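Uncharacterized protein GEBA250068378 (PDB 3NKG) is of unknown function, but carries a DUF5625 domain of the GBD clan, built largely from two antiparallel four-stranded beta sheets. Local coordinates at residues L34-A39 with R133-I138; A16-E21 with I149-A154; E28-H33 with I167-R172. One frame throughout, in Å; residues are numbered along the deposited sequence. Where two conformers were deposited one is given.

Interaction 1. Residues L34-A39 with R133-I138; sequences LILQFA and RDITTI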
# COMPACT_ATOMS: atom_id res chain seq x y z
N LEU A 34 4.24 -4.36 4.65
CA LEU A 34 3.93 -4.32 3.23
C LEU A 34 3.04 -3.10 3.00
O LEU A 34 2.01 -2.97 3.66
CB LEU A 34 3.15 -5.56 2.81
CG LEU A 34 3.73 -6.93 3.16
CD1 LEU A 34 3.00 -8.00 2.39
CD2 LEU A 34 5.21 -6.97 2.84
N ILE A 35 3.44 -2.21 2.10
CA ILE A 35 2.71 -0.95 1.93
C ILE A 35 2.68 -0.54 0.48
O ILE A 35 3.43 -1.08 -0.35
CB ILE A 35 3.38 0.21 2.72
CG1 ILE A 35 4.66 0.64 2.01
CG2 ILE A 35 3.67 -0.18 4.19
CD1 ILE A 35 5.42 1.74 2.72
N LEU A 36 1.81 0.41 0.16
CA LEU A 36 1.86 1.05 -1.14
C LEU A 36 2.33 2.47 -0.94
O LEU A 36 1.83 3.18 -0.04
CB LEU A 36 0.46 1.06 -1.79
CG LEU A 36 -0.18 -0.31 -1.98
CD1 LEU A 36 -1.58 -0.12 -2.53
CD2 LEU A 36 0.66 -1.15 -2.90
N GLN A 37 3.25 2.92 -1.79
CA GLN A 37 3.74 4.30 -1.76
C GLN A 37 3.38 5.00 -3.06
O GLN A 37 3.75 4.51 -4.15
CB GLN A 37 5.26 4.33 -1.61
CG GLN A 37 5.78 3.69 -0.33
CD GLN A 37 7.29 3.82 -0.21
OE1 GLN A 37 8.04 3.18 -0.94
NE2 GLN A 37 7.73 4.66 0.71
N PHE A 38 2.70 6.13 -2.94
CA PHE A 38 2.21 6.91 -4.08
C PHE A 38 3.11 8.11 -4.36
O PHE A 38 3.40 8.90 -3.46
CB PHE A 38 0.81 7.44 -3.78
CG PHE A 38 -0.21 6.36 -3.64
CD1 PHE A 38 -0.16 5.48 -2.55
CD2 PHE A 38 -1.16 6.16 -4.63
CE1 PHE A 38 -1.08 4.48 -2.43
CE2 PHE A 38 -2.08 5.17 -4.52
CZ PHE A 38 -2.06 4.32 -3.44
N ALA A 39 3.56 8.25 -5.61
CA ALA A 39 4.27 9.47 -6.03
C ALA A 39 3.32 10.66 -6.15
O ALA A 39 2.15 10.51 -6.49
CB ALA A 39 5.00 9.25 -7.33
N ARG A 133 -0.20 3.85 1.81
CA ARG A 133 -1.28 3.08 2.38
C ARG A 133 -0.68 1.77 2.92
O ARG A 133 0.05 1.07 2.21
CB ARG A 133 -2.36 2.79 1.35
CG ARG A 133 -3.34 1.79 1.93
CD ARG A 133 -4.57 1.71 1.19
NE ARG A 133 -5.41 2.91 1.28
CZ ARG A 133 -6.43 3.10 0.46
NH1 ARG A 133 -6.66 2.18 -0.49
NH2 ARG A 133 -7.20 4.19 0.55
N ASP A 134 -0.95 1.50 4.20
CA ASP A 134 -0.43 0.32 4.89
C ASP A 134 -1.34 -0.87 4.56
O ASP A 134 -2.56 -0.78 4.72
CB ASP A 134 -0.39 0.59 6.40
CG ASP A 134 0.79 1.52 6.80
OD1 ASP A 134 1.67 1.78 5.95
OD2 ASP A 134 0.84 1.99 7.97
N ILE A 135 -0.76 -1.96 4.07
CA ILE A 135 -1.54 -3.16 3.73
C ILE A 135 -1.55 -4.16 4.88
O ILE A 135 -2.61 -4.50 5.43
CB ILE A 135 -0.98 -3.89 2.49
CG1 ILE A 135 -0.93 -2.99 1.26
CG2 ILE A 135 -1.82 -5.11 2.17
CD1 ILE A 135 0.04 -3.49 0.18
N THR A 136 -0.37 -4.64 5.24
CA THR A 136 -0.26 -5.61 6.32
C THR A 136 1.18 -5.68 6.86
O THR A 136 2.10 -5.08 6.29
CB THR A 136 -0.76 -7.03 5.87
OG1 THR A 136 -0.93 -7.89 7.01
CG2 THR A 136 0.22 -7.69 4.88
N THR A 137 1.34 -6.37 7.98
CA THR A 137 2.66 -6.68 8.53
C THR A 137 2.76 -8.20 8.64
O THR A 137 1.84 -8.84 9.15
CB THR A 137 2.80 -6.07 9.93
OG1 THR A 137 2.57 -4.65 9.86
CG2 THR A 137 4.20 -6.32 10.51
N ILE A 138 3.87 -8.77 8.17
CA ILE A 138 4.01 -10.21 8.12
C ILE A 138 5.39 -10.66 8.65
O ILE A 138 6.43 -10.03 8.35
CB ILE A 138 3.83 -10.73 6.67
CG1 ILE A 138 3.96 -12.25 6.61
CG2 ILE A 138 4.86 -10.12 5.76
CD1 ILE A 138 3.83 -12.80 5.18
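Leu34 is gripped by strand 132-140 through both polar atoms of its backbone. Its N donates a nearly straight bond to Thr136 O (2.8 Å, 172°). Its O collects two successive amides, Ile135 N at 3.0 Å and, in a weak bond, Thr136 N. Ile135 and Thr136 therefore both face this one residue, which makes a classic beta bulge. The Leu34 side chain lies beside that of Thr136 and points the same way, CD1 reaching to 3.7 Å from Thr136 CG2. A chi1 of -167° at Thr136 swings OG1 opposite the backbone N and places the methyl against the leucine.

Regular pairing resumes at Ile35, which forms a non-hydrogen-bonded pair with Asp134, their side chains on the opposite face from Leu34 and Leu36. Ile35 CG2 lies 3.3 Å from Asp134 OD1, a methyl resting against a carboxylate oxygen; the other oxygen, OD2, receives the amide of Ser128.

Leu36 and Arg133 make the next hydrogen-bonded pair. Leu36 N bonds to Arg133 O (2.8 Å), and Arg133 N returns a bond to Leu36 O (2.8 Å). Ile135 CD1 slants across the leucine to within 3.9 Å of its CG. Phe38 then touches Arg133 loosely at CB, past which the arginine chain runs away from the pair; its guanidinium is held by the carbonyls of Leu58, Gly125 and Thr96.

On its other edge, strand 30-38 bonds to strand 163-169, Ile35 with Thr166 and Gln37 with Asp164; it is thus an inner strand, and 132-140 is the outermost strand on this side. Leu34 packs on Ile102 of strand 98-107 in the second sheet, and Phe38 inserts against Val54, Phe57 and Leu58 of helix 49-58.

Interaction 2. Residues A16-E21 with I149-A154; sequences AGSVVE and IENIEA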
# COMPACT_ATOMS: atom_id res chain seq x y z
N ALA A 16 -7.23 -3.14 -14.21
CA ALA A 16 -7.73 -4.34 -13.53
C ALA A 16 -6.90 -5.55 -13.91
O ALA A 16 -6.52 -5.70 -15.07
CB ALA A 16 -9.23 -4.58 -13.86
N GLY A 17 -6.57 -6.41 -12.93
CA GLY A 17 -5.83 -7.63 -13.23
C GLY A 17 -4.35 -7.46 -13.54
O GLY A 17 -3.68 -8.41 -13.96
N SER A 18 -3.82 -6.26 -13.32
CA SER A 18 -2.39 -6.05 -13.51
C SER A 18 -1.62 -6.86 -12.46
O SER A 18 -1.89 -6.76 -11.26
CB SER A 18 -2.02 -4.56 -13.42
OG SER A 18 -1.98 -4.09 -12.08
N VAL A 19 -0.67 -7.67 -12.94
CA VAL A 19 0.13 -8.54 -12.07
C VAL A 19 1.62 -8.22 -12.20
O VAL A 19 2.11 -7.99 -13.30
CB VAL A 19 -0.08 -10.03 -12.45
CG1 VAL A 19 0.88 -10.97 -11.64
CG2 VAL A 19 -1.53 -10.42 -12.24
N VAL A 20 2.33 -8.20 -11.06
CA VAL A 20 3.78 -8.14 -11.05
C VAL A 20 4.33 -9.22 -10.13
O VAL A 20 3.78 -9.48 -9.06
CB VAL A 20 4.28 -6.76 -10.59
CG1 VAL A 20 5.80 -6.75 -10.55
CG2 VAL A 20 3.78 -5.70 -11.53
N GLU A 21 5.41 -9.87 -10.55
CA GLU A 21 5.99 -10.96 -9.78
C GLU A 21 7.49 -10.71 -9.60
O GLU A 21 8.21 -10.50 -10.57
CB GLU A 21 5.74 -12.27 -10.53
CG GLU A 21 5.95 -13.54 -9.75
CD GLU A 21 5.43 -14.76 -10.50
OE1 GLU A 21 4.20 -14.87 -10.68
OE2 GLU A 21 6.25 -15.62 -10.89
N ILE A 149 1.99 -9.80 -6.93
CA ILE A 149 1.08 -8.74 -6.51
C ILE A 149 0.15 -8.40 -7.67
O ILE A 149 0.61 -8.07 -8.76
CB ILE A 149 1.81 -7.45 -6.05
CG1 ILE A 149 2.81 -7.76 -4.93
CG2 ILE A 149 0.76 -6.39 -5.57
CD1 ILE A 149 4.24 -8.01 -5.41
N GLU A 150 -1.15 -8.53 -7.43
CA GLU A 150 -2.16 -8.31 -8.44
C GLU A 150 -3.10 -7.20 -7.98
O GLU A 150 -3.65 -7.24 -6.88
CB GLU A 150 -2.95 -9.59 -8.72
CG GLU A 150 -4.20 -9.37 -9.60
CD GLU A 150 -4.86 -10.67 -10.11
OE1 GLU A 150 -4.46 -11.77 -9.69
OE2 GLU A 150 -5.79 -10.57 -10.96
N ASN A 151 -3.24 -6.19 -8.84
CA ASN A 151 -4.23 -5.14 -8.64
C ASN A 151 -5.56 -5.60 -9.23
O ASN A 151 -5.68 -5.84 -10.44
CB ASN A 151 -3.77 -3.83 -9.31
CG ASN A 151 -4.81 -2.74 -9.22
OD1 ASN A 151 -5.19 -2.31 -8.13
ND2 ASN A 151 -5.30 -2.31 -10.38
N ILE A 152 -6.57 -5.75 -8.37
CA ILE A 152 -7.86 -6.31 -8.82
C ILE A 152 -8.72 -5.32 -9.64
O ILE A 152 -9.24 -5.67 -10.71
CB ILE A 152 -8.68 -6.90 -7.64
CG1 ILE A 152 -7.84 -7.95 -6.89
CG2 ILE A 152 -9.99 -7.52 -8.12
CD1 ILE A 152 -7.50 -9.17 -7.72
N GLU A 153 -8.87 -4.09 -9.15
CA GLU A 153 -9.75 -3.12 -9.82
C GLU A 153 -8.98 -1.99 -10.52
O GLU A 153 -7.89 -1.60 -10.09
CB GLU A 153 -10.73 -2.46 -8.84
CG GLU A 153 -11.70 -3.39 -8.15
CD GLU A 153 -12.65 -2.62 -7.22
OE1 GLU A 153 -12.81 -1.38 -7.38
OE2 GLU A 153 -13.25 -3.27 -6.33
N ALA A 154 -9.61 -1.44 -11.56
CA ALA A 154 -9.06 -0.30 -12.29
C ALA A 154 -9.41 1.02 -11.59
O ALA A 154 -10.58 1.25 -11.25
CB ALA A 154 -9.64 -0.29 -13.71
O HOH W 1 -4.91 -10.89 -13.97
O HOH W 2 0.27 -5.37 -9.76
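An antiparallel strand pair at the border of the second sheet joins Val20 to Ile149, with strand 18-26 the outermost strand and 143-151 its inner neighbour. Val20 N donates to Ile149 O (2.9 Å) and Ile149 N to Val20 O (2.8 Å), a closed pair of bonds. Two residues along, Asn151 N bonds to Ser18 O at 2.8 Å. Water 2 donates to Ser18 O and to Ile149 O, so each of these carbonyls has both an amide and a water as donors.

Between these bonds Val19 and Glu150 face each other as a non-hydrogen-bonded pair, Val19 CG2 sitting 3.9 Å from Glu150 CB. With CG opposite its backbone N (chi1 170°) and the chain extended, Glu150 slants across Val19 toward Gly17, bringing OE2 near Gly17 CA, and water 1 links that oxygen to Gly17 O.

The pairing weakens toward Gly17, whose N makes a short but strongly bent, weak bond to Asn151 O. The Asn151 side chain ties together the loop entering strand 18-26 and the one leaving strand 143-151: ND2 donates to Glu153 O (2.7 Å), approaching from above the carbonyl plane, and also to Gln15 O. In one of its two conformers, Ser18 has OG against Asn151 CB and bonded to Asp12 O. Farther out, Ala16 CB lies 3.3 Å from Ile152 O.

Val20 and Ile149 both pack on Ile9 of strand 7-11, which belongs to the other sheet. Apolar residues from two antiparallel sheets meeting in this way are typical of a beta sandwich, consistent with the jelly-roll folds of the GBD clan.

Interaction 3. Residues E28-H33 with I167-R172; sequences ESWSYH and IYINKR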
# COMPACT_ATOMS: atom_id res chain seq x y z
N GLU A 28 16.87 -11.08 7.26
CA GLU A 28 16.73 -11.20 8.70
C GLU A 28 15.36 -11.76 9.00
O GLU A 28 14.34 -11.29 8.45
CB GLU A 28 16.90 -9.82 9.36
CG GLU A 28 17.05 -9.84 10.89
CD GLU A 28 17.27 -8.43 11.49
OE1 GLU A 28 17.88 -7.57 10.82
OE2 GLU A 28 16.83 -8.20 12.65
N SER A 29 15.32 -12.78 9.86
CA SER A 29 14.04 -13.28 10.35
C SER A 29 13.43 -12.21 11.24
O SER A 29 13.91 -11.98 12.36
CB SER A 29 14.23 -14.60 11.12
OG SER A 29 14.75 -15.60 10.26
N TRP A 30 12.38 -11.56 10.76
CA TRP A 30 11.73 -10.51 11.54
C TRP A 30 10.33 -10.25 10.96
O TRP A 30 9.84 -11.00 10.10
CB TRP A 30 12.57 -9.24 11.49
CG TRP A 30 12.39 -8.35 12.66
CD1 TRP A 30 11.70 -7.17 12.69
CD2 TRP A 30 12.92 -8.54 13.98
NE1 TRP A 30 11.76 -6.62 13.94
CE2 TRP A 30 12.50 -7.44 14.75
CE3 TRP A 30 13.70 -9.54 14.57
CZ2 TRP A 30 12.84 -7.31 16.10
CZ3 TRP A 30 14.04 -9.40 15.91
CH2 TRP A 30 13.61 -8.30 16.66
N SER A 31 9.67 -9.18 11.42
CA SER A 31 8.40 -8.82 10.82
C SER A 31 8.64 -7.68 9.85
O SER A 31 9.58 -6.88 10.05
CB SER A 31 7.35 -8.42 11.88
OG SER A 31 7.76 -7.32 12.66
N TYR A 32 7.81 -7.63 8.81
CA TYR A 32 7.97 -6.68 7.71
C TYR A 32 6.67 -6.04 7.35
O TYR A 32 5.65 -6.71 7.20
CB TYR A 32 8.48 -7.38 6.45
CG TYR A 32 9.90 -7.83 6.59
CD1 TYR A 32 10.20 -9.01 7.27
CD2 TYR A 32 10.94 -7.06 6.09
CE1 TYR A 32 11.54 -9.42 7.42
CE2 TYR A 32 12.25 -7.46 6.23
CZ TYR A 32 12.55 -8.64 6.91
OH TYR A 32 13.87 -9.03 7.04
N HIS A 33 6.71 -4.74 7.15
CA HIS A 33 5.55 -4.03 6.65
C HIS A 33 5.46 -4.15 5.14
O HIS A 33 6.48 -4.03 4.44
CB HIS A 33 5.65 -2.54 7.00
CG HIS A 33 5.68 -2.27 8.46
ND1 HIS A 33 4.79 -2.85 9.34
CD2 HIS A 33 6.49 -1.48 9.21
CE1 HIS A 33 5.05 -2.43 10.57
NE2 HIS A 33 6.09 -1.61 10.51
N ILE A 167 8.28 -3.44 0.63
CA ILE A 167 8.51 -4.27 1.82
C ILE A 167 9.64 -3.65 2.62
O ILE A 167 10.76 -3.47 2.10
CB ILE A 167 8.90 -5.71 1.44
CG1 ILE A 167 7.88 -6.30 0.47
CG2 ILE A 167 9.00 -6.63 2.69
CD1 ILE A 167 8.43 -7.36 -0.43
N TYR A 168 9.37 -3.29 3.87
CA TYR A 168 10.46 -2.85 4.72
C TYR A 168 10.34 -3.40 6.14
O TYR A 168 9.26 -3.75 6.61
CB TYR A 168 10.63 -1.32 4.69
CG TYR A 168 9.55 -0.56 5.42
CD1 TYR A 168 9.79 -0.01 6.67
CD2 TYR A 168 8.29 -0.38 4.86
CE1 TYR A 168 8.80 0.69 7.36
CE2 TYR A 168 7.30 0.31 5.54
CZ TYR A 168 7.56 0.85 6.79
OH TYR A 168 6.57 1.54 7.47
N ILE A 169 11.48 -3.48 6.83
CA ILE A 169 11.52 -4.18 8.11
C ILE A 169 10.76 -3.36 9.14
O ILE A 169 10.81 -2.13 9.11
CB ILE A 169 12.98 -4.44 8.55
CG1 ILE A 169 13.04 -5.64 9.50
CG2 ILE A 169 13.58 -3.19 9.16
CD1 ILE A 169 14.45 -6.07 9.86
N ASN A 170 10.02 -4.03 10.02
CA ASN A 170 9.30 -3.36 11.09
C ASN A 170 10.23 -3.12 12.30
O ASN A 170 10.57 -4.06 13.01
CB ASN A 170 8.11 -4.22 11.51
CG ASN A 170 7.46 -3.75 12.80
OD1 ASN A 170 7.54 -2.57 13.17
ND2 ASN A 170 6.80 -4.68 13.50
N LYS A 171 10.64 -1.88 12.53
CA LYS A 171 11.58 -1.58 13.62
C LYS A 171 10.96 -1.40 15.02
O LYS A 171 11.61 -0.87 15.91
CB LYS A 171 12.44 -0.35 13.29
CG LYS A 171 13.44 -0.52 12.16
CD LYS A 171 14.54 -1.55 12.47
CE LYS A 171 15.84 -1.22 11.72
NZ LYS A 171 16.67 -2.42 11.40
N ARG A 172 9.72 -1.83 15.22
CA ARG A 172 9.18 -1.82 16.58
C ARG A 172 8.03 -2.80 16.75
O ARG A 172 7.40 -2.86 17.81
CB ARG A 172 8.75 -0.41 16.99
CG ARG A 172 7.28 -0.11 16.80
CD ARG A 172 6.61 0.20 18.13
NE ARG A 172 7.19 1.38 18.79
CZ ARG A 172 6.75 1.88 19.95
NH1 ARG A 172 5.73 1.31 20.57
NH2 ARG A 172 7.34 2.95 20.48
O HOH W 3 8.62 0.27 11.39
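His33 lies between Tyr168 and Asn170, and each part of its side chain has a different neighbour. CB sits over one face of the Tyr168 ring, 4.0 Å from the ring centroid, in a CH-pi contact. With chi1 at -62° the imidazole leans across the phenol end: CG nears CZ, and CD2 comes to 3.5 Å from Tyr168 OH, the two ring planes standing 59° apart. On the far side of the five-membered ring, ND1 is hydrogen-bonded to Thr137 OG1, while CE1 lies 3.5 Å from Asn170 CG. The tip, NE2, is 3.2 Å from Asn170 OD1; water 3, hydrogen-bonded to NE2 in the ring plane, accepts from Lys171 N. Asn170 CB lies over one imidazole face, toward its rim, in a CH-pi contact.

Asn170 in turn is fixed by Ser31, giving its N to Ser31 O and its ND2 to Ser31 OG (2.9 Å), while OD1 accepts the amide of Arg172 in an Asx turn. Its carbonyl takes the indole N-H of Trp30, Trp30 NE1 to Asn170 O measuring 3.0 Å, with the oxygen close to the indole plane. Ile169 CG1 lies over a face of the Tyr32 ring, 4.2 Å from its centroid, and the Tyr32 hydroxyl donates to Glu28 O. Two backbone bonds join His33 with Tyr168.

This antiparallel pair occupies the middle of its sheet: Tyr32 bonds to Ile138 and Trp30 to Leu140 of strand 132-140, and Ile167 bonds to Ile7 of strand 7-11. Tyr32 and Ile167 pack on Ile26 and Val24 of strand 18-26, at the border of the facing sheet.

From the N terminus, residues 16-21 come first and pair with 149-154, so interaction 2 closes a loop around most of the chain. The chain then passes from strand 18-26 of one sheet to strand 30-38 of the other, which serves both remaining contacts. Its start, 28-33, meets 167-172, closing a loop that reaches the C-terminal end, so interaction 3 crosses interaction 2; its end, 34-39, meets 133-138 and closes the inner loop, nesting interaction 1 inside both others. Interactions 1 and 3 touch directly, Leu34 packing against Ile167, and unite three adjacent strands of one sheet. Interaction 2, with no direct contact to either, secures the border of the other sheet.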